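Local coordinates for protein tryparedoxin (Leishmania major, PDB 3S9F) that probably acts as a thioredoxin-fold disulfide reductase, passing reducing equivalents to tryparedoxin peroxidase in the parasite's peroxide-detoxification pathway, at residues Asp44-Phe52 and Leu132-Gly140; Gly65-Phe73 and Leu151-Trp162. One frame throughout, in Å; residues are numbered along the deposited sequence.

Interaction 1: Asp44-Phe52 and Leu132-Gly140; sequences DSLSGKTVF and LIGLNADTG
Val51 and Leu135 form a hydrogen-bonded pair of the antiparallel ladder between strands 50-56 and 131-136, flanked by the non-hydrogen-bonded pairs Thr50-Asn136 and Phe52-Gly134. Val51 N reaches Leu135 O at 2.8 Å in a nearly straight bond (171°), and Leu135 N returns one to Val51 O. Beyond the strand ends Ala137 N donates to Lys49 O at 3.0 Å, and that carbonyl also takes a hydrogen bond from a water that accepts from Asp138 N.

The side-chain polar contact closes the far end. Gly48, in the type II turn from Leu46 to Lys49, gives its N-H to Asp138 OD1 at 2.8 Å; the carboxylate is met on its syn side but well out of its plane. On the other arm Asn136 OD1 accepts from Thr139 N in an Asx motif, consistent with a role in holding the bend that carries Asp138.

Side-chain packing lies on both faces of the sheet. The Phe52 ring leans on the backbone of Gly134, CD2 standing 3.4 Å from its CA, and the same CD2 is 3.8 Å from Leu132 CG. On the face of Val51 and Leu135, Val51 CG2 meets Ala137 CB at 3.7 Å. With CG wedged between its backbone N and carbonyl carbon (chi1 55°), Leu135 brings its CD2 methyl to 3.2 Å from the carbonyl oxygen Val51 O. Val24 of the second subunit packs on Leu46, Val51 and Ala137, and strand 83-89 borders strand 50-56 on its other side.

Regular pairing thus gives way, past Asn136, to bonds that join the Leu46-Lys49 turn to the helically bent backbone of 137-139: main-chain amides and one carboxylate fix the start of a central thioredoxin-fold strand, while a side-chain-free Gly134 gives an aromatic ring a close seat on its neighbour.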
ATOM      1  N   ASP A  44      -8.412   0.502   9.899  1.00 56.79           N
ATOM      2  CA  ASP A  44      -8.591   0.089  11.287  1.00 57.19           C
ATOM      3  C   ASP A  44      -9.807  -0.819  11.399  1.00 54.02           C
ATOM      4  O   ASP A  44      -9.828  -1.761  12.192  1.00 53.32           O
ATOM      5  CB  ASP A  44      -8.758   1.309  12.193  1.00 61.42           C
ATOM      6  CG  ASP A  44      -8.947   2.596  11.412  1.00 63.77           C
ATOM      7  OD1 ASP A  44      -7.938   3.153  10.929  1.00 67.12           O
ATOM      8  OD2 ASP A  44     -10.103   3.047  11.280  1.00 64.67           O
ATOM      9  N   SER A  45     -10.817  -0.524  10.589  1.00 51.95           N
ATOM     10  CA  SER A  45     -12.048  -1.307  10.547  1.00 49.68           C
ATOM     11  C   SER A  45     -11.801  -2.801  10.319  1.00 46.40           C
ATOM     12  O   SER A  45     -12.678  -3.621  10.590  1.00 45.42           O
ATOM     13  CB  SER A  45     -12.993  -0.749   9.475  1.00 49.48           C
ATOM     14  OG  SER A  45     -12.284  -0.367   8.307  1.00 49.88           O
ATOM     15  N   LEU A  46     -10.605  -3.151   9.836  1.00 44.14           N
ATOM     16  CA  LEU A  46     -10.247  -4.558   9.628  1.00 41.34           C
ATOM     17  C   LEU A  46      -9.729  -5.273  10.885  1.00 41.61           C
ATOM     18  O   LEU A  46      -9.595  -6.505  10.890  1.00 40.17           O
ATOM     19  CB  LEU A  46      -9.227  -4.703   8.486  1.00 40.48           C
ATOM     20  CG  LEU A  46      -9.521  -4.113   7.097  1.00 40.21           C
ATOM     21  CD1 LEU A  46      -8.440  -4.550   6.119  1.00 40.47           C
ATOM     22  CD2 LEU A  46     -10.896  -4.511   6.562  1.00 39.44           C
ATOM     23  N   SER A  47      -9.437  -4.506  11.941  1.00 43.04           N
ATOM     24  CA  SER A  47      -8.829  -5.047  13.173  1.00 43.71           C
ATOM     25  C   SER A  47      -9.529  -6.287  13.706  1.00 42.28           C
ATOM     26  O   SER A  47     -10.747  -6.282  13.918  1.00 42.81           O
ATOM     27  CB  SER A  47      -8.767  -3.979  14.277  1.00 46.83           C
ATOM     28  OG  SER A  47      -7.967  -2.886  13.876  1.00 48.85           O
ATOM     29  N   GLY A  48      -8.756  -7.354  13.894  1.00 41.03           N
ATOM     30  CA  GLY A  48      -9.241  -8.566  14.559  1.00 40.02           C
ATOM     31  C   GLY A  48     -10.199  -9.448  13.780  1.00 37.85           C
ATOM     32  O   GLY A  48     -10.760 -10.402  14.331  1.00 38.53           O
ATOM     33  N   LYS A  49     -10.391  -9.138  12.499  1.00 35.66           N
ATOM     34  CA  LYS A  49     -11.303  -9.902  11.646  1.00 33.74           C
ATOM     35  C   LYS A  49     -10.555 -10.938  10.779  1.00 31.82           C
ATOM     36  O   LYS A  49      -9.325 -10.904  10.658  1.00 31.38           O
ATOM     37  CB  LYS A  49     -12.092  -8.943  10.736  1.00 33.62           C
ATOM     38  CG  LYS A  49     -12.957  -7.919  11.470  1.00 35.72           C
ATOM     39  CD  LYS A  49     -13.642  -6.943  10.517  1.00 36.54           C
ATOM     40  CE  LYS A  49     -14.765  -6.194  11.222  1.00 40.91           C
ATOM     41  NZ  LYS A  49     -15.454  -5.230  10.320  1.00 42.44           N
ATOM     42  N   THR A  50     -11.292 -11.861  10.164  1.00 27.86           N
ATOM     43  CA  THR A  50     -10.737 -12.598   9.037  1.00 25.33           C
ATOM     44  C   THR A  50     -11.041 -11.694   7.853  1.00 23.08           C
ATOM     45  O   THR A  50     -12.138 -11.146   7.781  1.00 22.01           O
ATOM     46  CB  THR A  50     -11.453 -13.956   8.828  1.00 25.40           C
ATOM     47  OG1 THR A  50     -11.253 -14.764   9.994  1.00 27.73           O
ATOM     48  CG2 THR A  50     -10.878 -14.693   7.641  1.00 24.77           C
ATOM     49  N   VAL A  51     -10.066 -11.493   6.963  1.00 21.20           N
ATOM     50  CA  VAL A  51     -10.289 -10.638   5.797  1.00 19.58           C
ATOM     51  C   VAL A  51     -10.080 -11.502   4.561  1.00 18.61           C
ATOM     52  O   VAL A  51      -9.141 -12.281   4.514  1.00 19.88           O
ATOM     53  CB  VAL A  51      -9.332  -9.380   5.785  1.00 19.96           C
ATOM     54  CG1 VAL A  51      -9.385  -8.671   4.417  1.00 19.92           C
ATOM     55  CG2 VAL A  51      -9.698  -8.370   6.881  1.00 22.37           C
ATOM     56  N   PHE A  52     -10.946 -11.356   3.559  1.00 18.60           N
ATOM     57  CA  PHE A  52     -10.811 -12.106   2.324  1.00 17.29           C
ATOM     58  C   PHE A  52     -10.498 -11.152   1.195  1.00 16.37           C
ATOM     59  O   PHE A  52     -11.093 -10.086   1.111  1.00 15.44           O
ATOM     60  CB  PHE A  52     -12.131 -12.805   1.976  1.00 17.66           C
ATOM     61  CG  PHE A  52     -12.473 -13.909   2.905  1.00 19.45           C
ATOM     62  CD1 PHE A  52     -13.241 -13.670   4.050  1.00 19.47           C
ATOM     63  CD2 PHE A  52     -12.053 -15.199   2.632  1.00 19.55           C
ATOM     64  CE1 PHE A  52     -13.567 -14.718   4.922  1.00 22.38           C
ATOM     65  CE2 PHE A  52     -12.378 -16.250   3.494  1.00 21.29           C
ATOM     66  CZ  PHE A  52     -13.131 -15.999   4.642  1.00 24.22           C
ATOM     67  N   LEU A 132     -11.183 -16.935  -3.722  1.00 18.16           N
ATOM     68  CA  LEU A 132     -11.321 -16.253  -2.449  1.00 19.48           C
ATOM     69  C   LEU A 132     -10.189 -16.717  -1.511  1.00 20.65           C
ATOM     70  O   LEU A 132     -10.033 -17.917  -1.260  1.00 21.76           O
ATOM     71  CB  LEU A 132     -12.731 -16.563  -1.904  1.00 20.46           C
ATOM     72  CG  LEU A 132     -13.510 -15.778  -0.870  1.00 24.31           C
ATOM     73  CD1 LEU A 132     -13.673 -14.299  -1.235  1.00 20.98           C
ATOM     74  CD2 LEU A 132     -14.894 -16.466  -0.719  1.00 23.82           C
ATOM     75  N   ILE A 133      -9.396 -15.751  -1.043  1.00 19.36           N
ATOM     76  CA  ILE A 133      -8.225 -15.991  -0.207  1.00 21.21           C
ATOM     77  C   ILE A 133      -8.533 -15.326   1.122  1.00 22.56           C
ATOM     78  O   ILE A 133      -8.741 -14.113   1.184  1.00 21.69           O
ATOM     79  CB  ILE A 133      -6.935 -15.352  -0.798  1.00 19.58           C
ATOM     80  CG1 ILE A 133      -6.617 -15.833  -2.232  1.00 20.40           C
ATOM     81  CG2 ILE A 133      -5.707 -15.642   0.141  1.00 21.18           C
ATOM     82  CD1 ILE A 133      -6.252 -17.284  -2.344  1.00 23.97           C
ATOM     83  N   GLY A 134      -8.548 -16.125   2.185  1.00 17.90           N
ATOM     84  CA  GLY A 134      -8.829 -15.642   3.541  1.00 19.58           C
ATOM     85  C   GLY A 134      -7.564 -15.549   4.378  1.00 20.20           C
ATOM     86  O   GLY A 134      -6.681 -16.426   4.318  1.00 20.27           O
ATOM     87  N   LEU A 135      -7.472 -14.474   5.146  1.00 20.64           N
ATOM     88  CA  LEU A 135      -6.336 -14.259   6.004  1.00 21.34           C
ATOM     89  C   LEU A 135      -6.702 -13.603   7.326  1.00 21.48           C
ATOM     90  O   LEU A 135      -7.711 -12.944   7.437  1.00 21.19           O
ATOM     91  CB  LEU A 135      -5.274 -13.436   5.293  1.00 22.53           C
ATOM     92  CG  LEU A 135      -5.693 -12.104   4.712  1.00 23.57           C
ATOM     93  CD1 LEU A 135      -4.613 -11.090   4.786  1.00 29.75           C
ATOM     94  CD2 LEU A 135      -6.146 -12.289   3.296  1.00 27.85           C
ATOM     95  N   ASN A 136      -5.844 -13.803   8.317  1.00 22.31           N
ATOM     96  CA  ASN A 136      -5.990 -13.137   9.602  1.00 23.70           C
ATOM     97  C   ASN A 136      -5.576 -11.672   9.420  1.00 23.77           C
ATOM     98  O   ASN A 136      -4.460 -11.401   8.977  1.00 23.36           O
ATOM     99  CB  ASN A 136      -5.099 -13.846  10.643  1.00 25.04           C
ATOM    100  CG  ASN A 136      -5.194 -13.226  12.024  1.00 27.82           C
ATOM    101  OD1 ASN A 136      -4.816 -12.080  12.234  1.00 32.07           O
ATOM    102  ND2 ASN A 136      -5.704 -13.998  12.980  1.00 32.98           N
ATOM    103  N   ALA A 137      -6.468 -10.732   9.744  1.00 24.75           N
ATOM    104  CA  ALA A 137      -6.177  -9.314   9.514  1.00 25.89           C
ATOM    105  C   ALA A 137      -4.991  -8.820  10.332  1.00 27.27           C
ATOM    106  O   ALA A 137      -4.197  -8.006   9.868  1.00 26.62           O
ATOM    107  CB  ALA A 137      -7.391  -8.453   9.765  1.00 27.80           C
ATOM    108  N   ASP A 138      -4.864  -9.337  11.549  1.00 27.61           N
ATOM    109  CA  ASP A 138      -3.832  -8.863  12.459  1.00 29.12           C
ATOM    110  C   ASP A 138      -2.445  -9.401  12.102  1.00 27.76           C
ATOM    111  O   ASP A 138      -1.499  -8.634  11.959  1.00 28.52           O
ATOM    112  CB  ASP A 138      -4.252  -9.176  13.891  1.00 31.06           C
ATOM    113  CG  ASP A 138      -5.481  -8.366  14.320  1.00 35.78           C
ATOM    114  OD1 ASP A 138      -5.929  -7.454  13.557  1.00 37.14           O
ATOM    115  OD2 ASP A 138      -5.999  -8.627  15.427  1.00 41.56           O
ATOM    116  N   THR A 139      -2.331 -10.710  11.927  1.00 26.99           N
ATOM    117  CA  THR A 139      -1.033 -11.337  11.635  1.00 26.56           C
ATOM    118  C   THR A 139      -0.684 -11.302  10.158  1.00 25.87           C
ATOM    119  O   THR A 139       0.492 -11.350   9.785  1.00 25.88           O
ATOM    120  CB  THR A 139      -0.993 -12.805  12.102  1.00 27.51           C
ATOM    121  OG1 THR A 139      -1.953 -13.559  11.360  1.00 25.43           O
ATOM    122  CG2 THR A 139      -1.322 -12.917  13.589  1.00 28.81           C
ATOM    123  N   GLY A 140      -1.713 -11.238   9.317  1.00 24.41           N
ATOM    124  CA  GLY A 140      -1.510 -11.312   7.873  1.00 24.61           C
ATOM    125  C   GLY A 140      -1.412 -12.743   7.375  1.00 24.62           C
ATOM    126  O   GLY A 140      -1.346 -12.986   6.174  1.00 25.28           O
TER
HETATM  127  O   HOH W   1      -7.406 -10.727  12.845  1.00 26.29           O

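Interaction 2: Gly65-Phe73 and Leu151-Trp162; sequences GFTPQLVEF and LTQDPMGEQFPW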
ATOM      1  N   GLY A  65     -21.823 -16.542 -11.579  1.00 30.62           N
ATOM      2  CA  GLY A  65     -22.600 -17.531 -10.811  1.00 30.92           C
ATOM      3  C   GLY A  65     -22.259 -17.590  -9.325  1.00 29.67           C
ATOM      4  O   GLY A  65     -23.094 -17.962  -8.509  1.00 31.32           O
ATOM      5  N   PHE A  66     -21.034 -17.226  -8.974  1.00 26.43           N
ATOM      6  CA  PHE A  66     -20.565 -17.317  -7.588  1.00 24.72           C
ATOM      7  C   PHE A  66     -20.826 -16.052  -6.754  1.00 23.13           C
ATOM      8  O   PHE A  66     -21.220 -16.149  -5.596  1.00 23.94           O
ATOM      9  CB  PHE A  66     -19.077 -17.701  -7.544  1.00 23.64           C
ATOM     10  CG  PHE A  66     -18.536 -17.866  -6.130  1.00 22.39           C
ATOM     11  CD1 PHE A  66     -18.959 -18.923  -5.338  1.00 23.32           C
ATOM     12  CD2 PHE A  66     -17.647 -16.938  -5.594  1.00 20.17           C
ATOM     13  CE1 PHE A  66     -18.493 -19.087  -4.037  1.00 22.96           C
ATOM     14  CE2 PHE A  66     -17.162 -17.079  -4.291  1.00 20.73           C
ATOM     15  CZ  PHE A  66     -17.581 -18.159  -3.506  1.00 20.35           C
ATOM     16  N   THR A  67     -20.611 -14.876  -7.346  1.00 22.08           N
ATOM     17  CA  THR A  67     -20.764 -13.602  -6.633  1.00 21.56           C
ATOM     18  C   THR A  67     -22.117 -13.460  -5.897  1.00 22.33           C
ATOM     19  O   THR A  67     -22.145 -13.076  -4.731  1.00 22.31           O
ATOM     20  CB  THR A  67     -20.482 -12.403  -7.567  1.00 20.73           C
ATOM     21  OG1 THR A  67     -19.088 -12.392  -7.901  1.00 20.93           O
ATOM     22  CG2 THR A  67     -20.843 -11.077  -6.898  1.00 21.44           C
ATOM     23  N   PRO A  68     -23.245 -13.793  -6.563  1.00 24.09           N
ATOM     24  CA  PRO A  68     -24.512 -13.720  -5.826  1.00 24.75           C
ATOM     25  C   PRO A  68     -24.548 -14.560  -4.541  1.00 24.60           C
ATOM     26  O   PRO A  68     -25.099 -14.091  -3.545  1.00 24.72           O
ATOM     27  CB  PRO A  68     -25.543 -14.244  -6.837  1.00 26.43           C
ATOM     28  CG  PRO A  68     -24.955 -13.920  -8.156  1.00 27.62           C
ATOM     29  CD  PRO A  68     -23.468 -14.105  -7.989  1.00 24.29           C
ATOM     30  N   GLN A  69     -23.975 -15.765  -4.562  1.00 23.88           N
ATOM     31  CA  GLN A  69     -23.891 -16.601  -3.354  1.00 25.67           C
ATOM     32  C   GLN A  69     -23.012 -15.974  -2.274  1.00 23.08           C
ATOM     33  O   GLN A  69     -23.362 -15.970  -1.089  1.00 24.47           O
ATOM     34  CB  GLN A  69     -23.337 -17.990  -3.657  1.00 26.84           C
ATOM     35  CG  GLN A  69     -23.328 -18.874  -2.390  1.00 31.60           C
ATOM     36  CD  GLN A  69     -23.088 -20.346  -2.659  1.00 36.26           C
ATOM     37  OE1 GLN A  69     -22.921 -20.765  -3.814  1.00 39.66           O
ATOM     38  NE2 GLN A  69     -23.083 -21.149  -1.585  1.00 37.08           N
ATOM     39  N   LEU A  70     -21.859 -15.469  -2.694  1.00 21.40           N
ATOM     40  CA  LEU A  70     -20.967 -14.772  -1.757  1.00 20.13           C
ATOM     41  C   LEU A  70     -21.636 -13.523  -1.158  1.00 20.17           C
ATOM     42  O   LEU A  70     -21.505 -13.261   0.037  1.00 19.64           O
ATOM     43  CB  LEU A  70     -19.641 -14.437  -2.449  1.00 19.27           C
ATOM     44  CG  LEU A  70     -18.555 -13.848  -1.544  1.00 18.09           C
ATOM     45  CD1 LEU A  70     -18.195 -14.783  -0.387  1.00 19.25           C
ATOM     46  CD2 LEU A  70     -17.324 -13.481  -2.411  1.00 17.67           C
ATOM     47  N   VAL A  71     -22.371 -12.768  -1.973  1.00 21.16           N
ATOM     48  CA  VAL A  71     -23.130 -11.600  -1.465  1.00 22.59           C
ATOM     49  C   VAL A  71     -24.114 -12.011  -0.362  1.00 24.83           C
ATOM     50  O   VAL A  71     -24.188 -11.381   0.707  1.00 25.81           O
ATOM     51  CB  VAL A  71     -23.864 -10.835  -2.597  1.00 23.21           C
ATOM     52  CG1 VAL A  71     -24.846  -9.819  -2.010  1.00 25.01           C
ATOM     53  CG2 VAL A  71     -22.864 -10.112  -3.465  1.00 19.92           C
ATOM     54  N   GLU A  72     -24.846 -13.087  -0.620  1.00 26.49           N
ATOM     55  CA  GLU A  72     -25.814 -13.590   0.342  1.00 29.09           C
ATOM     56  C   GLU A  72     -25.105 -14.075   1.622  1.00 27.98           C
ATOM     57  O   GLU A  72     -25.556 -13.783   2.731  1.00 29.00           O
ATOM     58  CB  GLU A  72     -26.650 -14.695  -0.301  1.00 31.08           C
ATOM     59  CG  GLU A  72     -27.899 -15.079   0.458  1.00 37.72           C
ATOM     60  CD  GLU A  72     -28.540 -16.370  -0.065  1.00 43.84           C
ATOM     61  OE1 GLU A  72     -28.050 -16.948  -1.072  1.00 45.60           O
ATOM     62  OE2 GLU A  72     -29.535 -16.813   0.540  1.00 49.19           O
ATOM     63  N   PHE A  73     -23.991 -14.790   1.460  1.00 26.13           N
ATOM     64  CA  PHE A  73     -23.232 -15.304   2.602  1.00 25.80           C
ATOM     65  C   PHE A  73     -22.694 -14.170   3.472  1.00 24.82           C
ATOM     66  O   PHE A  73     -22.781 -14.232   4.698  1.00 25.78           O
ATOM     67  CB  PHE A  73     -22.071 -16.211   2.156  1.00 24.92           C
ATOM     68  CG  PHE A  73     -21.359 -16.878   3.307  1.00 26.11           C
ATOM     69  CD1 PHE A  73     -20.127 -16.397   3.764  1.00 24.97           C
ATOM     70  CD2 PHE A  73     -21.933 -17.975   3.951  1.00 29.13           C
ATOM     71  CE1 PHE A  73     -19.481 -17.017   4.846  1.00 27.15           C
ATOM     72  CE2 PHE A  73     -21.300 -18.598   5.024  1.00 30.87           C
ATOM     73  CZ  PHE A  73     -20.067 -18.119   5.472  1.00 29.78           C
ATOM     74  N   LEU A 151     -17.194 -22.624   0.250  1.00 26.35           N
ATOM     75  CA  LEU A 151     -18.476 -21.969   0.471  1.00 26.33           C
ATOM     76  C   LEU A 151     -19.611 -22.616  -0.316  1.00 27.48           C
ATOM     77  O   LEU A 151     -20.712 -22.793   0.226  1.00 28.36           O
ATOM     78  CB  LEU A 151     -18.418 -20.454   0.245  1.00 25.56           C
ATOM     79  CG  LEU A 151     -19.796 -19.765   0.276  1.00 28.60           C
ATOM     80  CD1 LEU A 151     -20.392 -19.876   1.672  1.00 29.57           C
ATOM     81  CD2 LEU A 151     -19.725 -18.303  -0.158  1.00 28.63           C
ATOM     82  N   THR A 152     -19.357 -22.995  -1.568  1.00 28.19           N
ATOM     83  CA  THR A 152     -20.403 -23.653  -2.361  1.00 30.18           C
ATOM     84  C   THR A 152     -20.871 -24.970  -1.738  1.00 31.99           C
ATOM     85  O   THR A 152     -22.035 -25.338  -1.863  1.00 33.11           O
ATOM     86  CB  THR A 152     -19.982 -23.889  -3.826  1.00 32.27           C
ATOM     87  OG1 THR A 152     -19.060 -24.981  -3.899  1.00 33.90           O
ATOM     88  CG2 THR A 152     -19.336 -22.636  -4.398  1.00 30.68           C
ATOM     89  N   GLN A 153     -19.956 -25.658  -1.056  1.00 31.67           N
ATOM     90  CA  GLN A 153     -20.257 -26.928  -0.398  1.00 33.86           C
ATOM     91  C   GLN A 153     -20.791 -26.743   1.031  1.00 33.03           C
ATOM     92  O   GLN A 153     -21.415 -27.644   1.587  1.00 34.29           O
ATOM     93  CB  GLN A 153     -19.006 -27.807  -0.378  1.00 35.48           C
ATOM     94  CG  GLN A 153     -18.481 -28.165  -1.763  1.00 39.33           C
ATOM     95  CD  GLN A 153     -17.578 -29.387  -1.761  1.00 45.47           C
ATOM     96  OE1 GLN A 153     -16.751 -29.576  -0.864  1.00 47.46           O
ATOM     97  NE2 GLN A 153     -17.737 -30.231  -2.772  1.00 50.17           N
ATOM     98  N   ASP A 154     -20.556 -25.571   1.621  1.00 29.95           N
ATOM     99  CA  ASP A 154     -20.962 -25.290   3.001  1.00 30.23           C
ATOM    100  C   ASP A 154     -21.654 -23.929   3.045  1.00 29.40           C
ATOM    101  O   ASP A 154     -21.134 -22.977   3.656  1.00 27.43           O
ATOM    102  CB  ASP A 154     -19.718 -25.345   3.917  1.00 29.68           C
ATOM    103  CG  ASP A 154     -19.998 -24.933   5.355  1.00 30.90           C
ATOM    104  OD1 ASP A 154     -21.087 -25.235   5.888  1.00 33.49           O
ATOM    105  OD2 ASP A 154     -19.103 -24.298   5.964  1.00 30.62           O
ATOM    106  N   PRO A 155     -22.816 -23.805   2.365  1.00 30.83           N
ATOM    107  CA  PRO A 155     -23.448 -22.488   2.218  1.00 31.08           C
ATOM    108  C   PRO A 155     -23.848 -21.859   3.559  1.00 32.75           C
ATOM    109  O   PRO A 155     -24.010 -20.637   3.646  1.00 32.54           O
ATOM    110  CB  PRO A 155     -24.687 -22.785   1.350  1.00 33.70           C
ATOM    111  CG  PRO A 155     -25.003 -24.223   1.633  1.00 34.60           C
ATOM    112  CD  PRO A 155     -23.648 -24.875   1.773  1.00 33.00           C
ATOM    113  N   MET A 156     -23.985 -22.682   4.598  1.00 34.51           N
ATOM    114  CA  MET A 156     -24.316 -22.165   5.926  1.00 37.01           C
ATOM    115  C   MET A 156     -23.104 -21.644   6.685  1.00 35.09           C
ATOM    116  O   MET A 156     -23.268 -20.977   7.705  1.00 37.38           O
ATOM    117  CB  MET A 156     -25.046 -23.221   6.770  1.00 40.34           C
ATOM    118  CG  MET A 156     -26.317 -23.745   6.140  1.00 46.41           C
ATOM    119  SD  MET A 156     -27.489 -22.420   5.786  1.00 54.81           S
ATOM    120  CE  MET A 156     -27.378 -22.281   4.002  1.00 53.82           C
ATOM    121  N   GLY A 157     -21.907 -21.963   6.202  1.00 32.74           N
ATOM    122  CA  GLY A 157     -20.650 -21.523   6.849  1.00 31.25           C
ATOM    123  C   GLY A 157     -20.382 -22.260   8.153  1.00 33.03           C
ATOM    124  O   GLY A 157     -19.705 -21.753   9.044  1.00 32.76           O
ATOM    125  N   GLU A 158     -20.934 -23.465   8.265  1.00 35.09           N
ATOM    126  CA  GLU A 158     -20.742 -24.278   9.460  1.00 37.90           C
ATOM    127  C   GLU A 158     -19.275 -24.649   9.660  1.00 37.02           C
ATOM    128  O   GLU A 158     -18.845 -24.871  10.792  1.00 39.09           O
ATOM    129  CB  GLU A 158     -21.628 -25.518   9.418  1.00 41.06           C
ATOM    130  CG  GLU A 158     -23.116 -25.194   9.448  1.00 43.50           C
ATOM    131  CD  GLU A 158     -23.981 -26.393   9.747  0.50 47.91           C
ATOM    132  OE1 GLU A 158     -23.566 -27.535   9.450  0.50 49.25           O
ATOM    133  OE2 GLU A 158     -25.091 -26.186  10.278  0.50 51.70           O
ATOM    134  N   GLN A 159     -18.504 -24.690   8.571  1.00 34.23           N
ATOM    135  CA  GLN A 159     -17.070 -24.987   8.665  1.00 34.05           C
ATOM    136  C   GLN A 159     -16.166 -23.781   8.390  1.00 30.90           C
ATOM    137  O   GLN A 159     -14.951 -23.941   8.211  1.00 29.81           O
ATOM    138  CB  GLN A 159     -16.707 -26.145   7.737  1.00 35.42           C
ATOM    139  CG  GLN A 159     -17.408 -27.435   8.089  1.00 42.00           C
ATOM    140  CD  GLN A 159     -17.085 -28.568   7.134  1.00 47.55           C
ATOM    141  OE1 GLN A 159     -15.941 -28.732   6.697  1.00 50.12           O
ATOM    142  NE2 GLN A 159     -18.090 -29.367   6.814  1.00 51.19           N
ATOM    143  N   PHE A 160     -16.771 -22.593   8.349  1.00 28.75           N
ATOM    144  CA  PHE A 160     -16.038 -21.326   8.224  1.00 27.44           C
ATOM    145  C   PHE A 160     -14.947 -21.253   9.310  1.00 28.09           C
ATOM    146  O   PHE A 160     -15.209 -21.584  10.467  1.00 29.44           O
ATOM    147  CB  PHE A 160     -17.012 -20.155   8.391  1.00 27.64           C
ATOM    148  CG  PHE A 160     -16.359 -18.804   8.327  1.00 29.64           C
ATOM    149  CD1 PHE A 160     -16.283 -18.120   7.116  1.00 28.33           C
ATOM    150  CD2 PHE A 160     -15.808 -18.214   9.467  1.00 30.42           C
ATOM    151  CE1 PHE A 160     -15.662 -16.865   7.047  1.00 30.01           C
ATOM    152  CE2 PHE A 160     -15.187 -16.962   9.403  1.00 33.03           C
ATOM    153  CZ  PHE A 160     -15.117 -16.291   8.183  1.00 30.12           C
ATOM    154  N   PRO A 161     -13.733 -20.764   8.974  1.00 26.94           N
ATOM    155  CA  PRO A 161     -13.278 -20.159   7.738  1.00 24.83           C
ATOM    156  C   PRO A 161     -12.574 -21.121   6.791  1.00 25.07           C
ATOM    157  O   PRO A 161     -11.728 -20.673   6.017  1.00 24.76           O
ATOM    158  CB  PRO A 161     -12.278 -19.107   8.246  1.00 25.12           C
ATOM    159  CG  PRO A 161     -11.592 -19.848   9.396  1.00 26.66           C
ATOM    160  CD  PRO A 161     -12.694 -20.704  10.021  1.00 28.21           C
ATOM    161  N   TRP A 162     -12.899 -22.409   6.836  1.00 25.99           N
ATOM    162  CA  TRP A 162     -12.394 -23.360   5.866  1.00 26.77           C
ATOM    163  C   TRP A 162     -10.877 -23.445   5.758  1.00 27.41           C
ATOM    164  O   TRP A 162     -10.317 -23.444   4.685  1.00 26.99           O
ATOM    165  CB  TRP A 162     -13.003 -23.060   4.493  1.00 26.07           C
ATOM    166  CG  TRP A 162     -14.473 -22.829   4.550  1.00 26.46           C
ATOM    167  CD1 TRP A 162     -15.427 -23.734   4.890  1.00 28.87           C
ATOM    168  CD2 TRP A 162     -15.167 -21.619   4.251  1.00 26.84           C
ATOM    169  NE1 TRP A 162     -16.656 -23.167   4.836  1.00 29.29           N
ATOM    170  CE2 TRP A 162     -16.528 -21.865   4.440  1.00 27.02           C
ATOM    171  CE3 TRP A 162     -14.766 -20.353   3.840  1.00 25.51           C
ATOM    172  CZ2 TRP A 162     -17.483 -20.907   4.230  1.00 27.33           C
ATOM    173  CZ3 TRP A 162     -15.713 -19.402   3.647  1.00 25.73           C
ATOM    174  CH2 TRP A 162     -17.055 -19.677   3.834  1.00 26.63           C
TER
HETATM  175  O   HOH W   2     -24.218 -24.166  -2.437  1.00 18.66           O
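Asp154 OD2 is gripped by two donors, one of them the indole of Trp162, whose far rim rests on Phe73 across the contact. Trp162 NE1 donates at 2.9 Å to the anti lone pair, close to the indole plane, and Gln159 N comes in at 2.7 Å from the syn side, tilted out of the carboxylate plane. Glu158 N binds the other oxygen, OD1, so three N-H groups hold the carboxylate in the turn that follows helix 147-153.

Leu151, near the end of that helix, is the knob of the packing, set in a hole made by Phe66, Gln69, Leu70 and Phe73 of helix 61-77, the thioredoxin-fold helix that starts at the Cys60-Cys63 CxxC. Its CD1 lies over one face of the Phe73 ring, 3.6 Å from the centroid in a CH-pi contact, while CD2 turns to Leu70 CD1 at 3.8 Å. Phe73 reaches this place with CG anti to its backbone N (chi1 -174°). Its rim is lined by Pro155 O, Phe160 CD1 and Gly157 CA, the last 3.5 Å from CE2. Beyond, the ring approaches the six-membered ring of Trp162 obliquely, with planes at 42° and centroids 5.6 Å apart.

At the other end Phe66 CE1 touches Thr152 CG2 at 3.7 Å. The extended Gln69 reaches across the helix end, NE2 standing 3.7 Å from Pro155 CB.

Direct contact is thus apolar and aromatic, supplemented by a water that weakly links Gln69 NE2 to Thr152 O; the stronger polar bonds lie within 151-162, where Asp154 helps fix the indole beside Phe73.

Overall arrangement
The two contacts hold neighbouring elements of the thioredoxin fold: strand 50-56 of interaction 1 is followed directly by helix 61-77 of interaction 2, and their segments alternate along the chain. Their centres are about 17 Å apart, yet they touch: Phe52 CZ lies 3.6 Å from Phe160 CE1, and Leu132 CD2 is 3.7 Å from Leu70 CD1. Both are partly buried. Interaction 1 works within the sheet through main-chain hydrogen bonds, and its turn end reaches the second subunit. Interaction 2 joins a helix to another helix end and the following loop by side-chain packing, with no other chain of the assembly touching it.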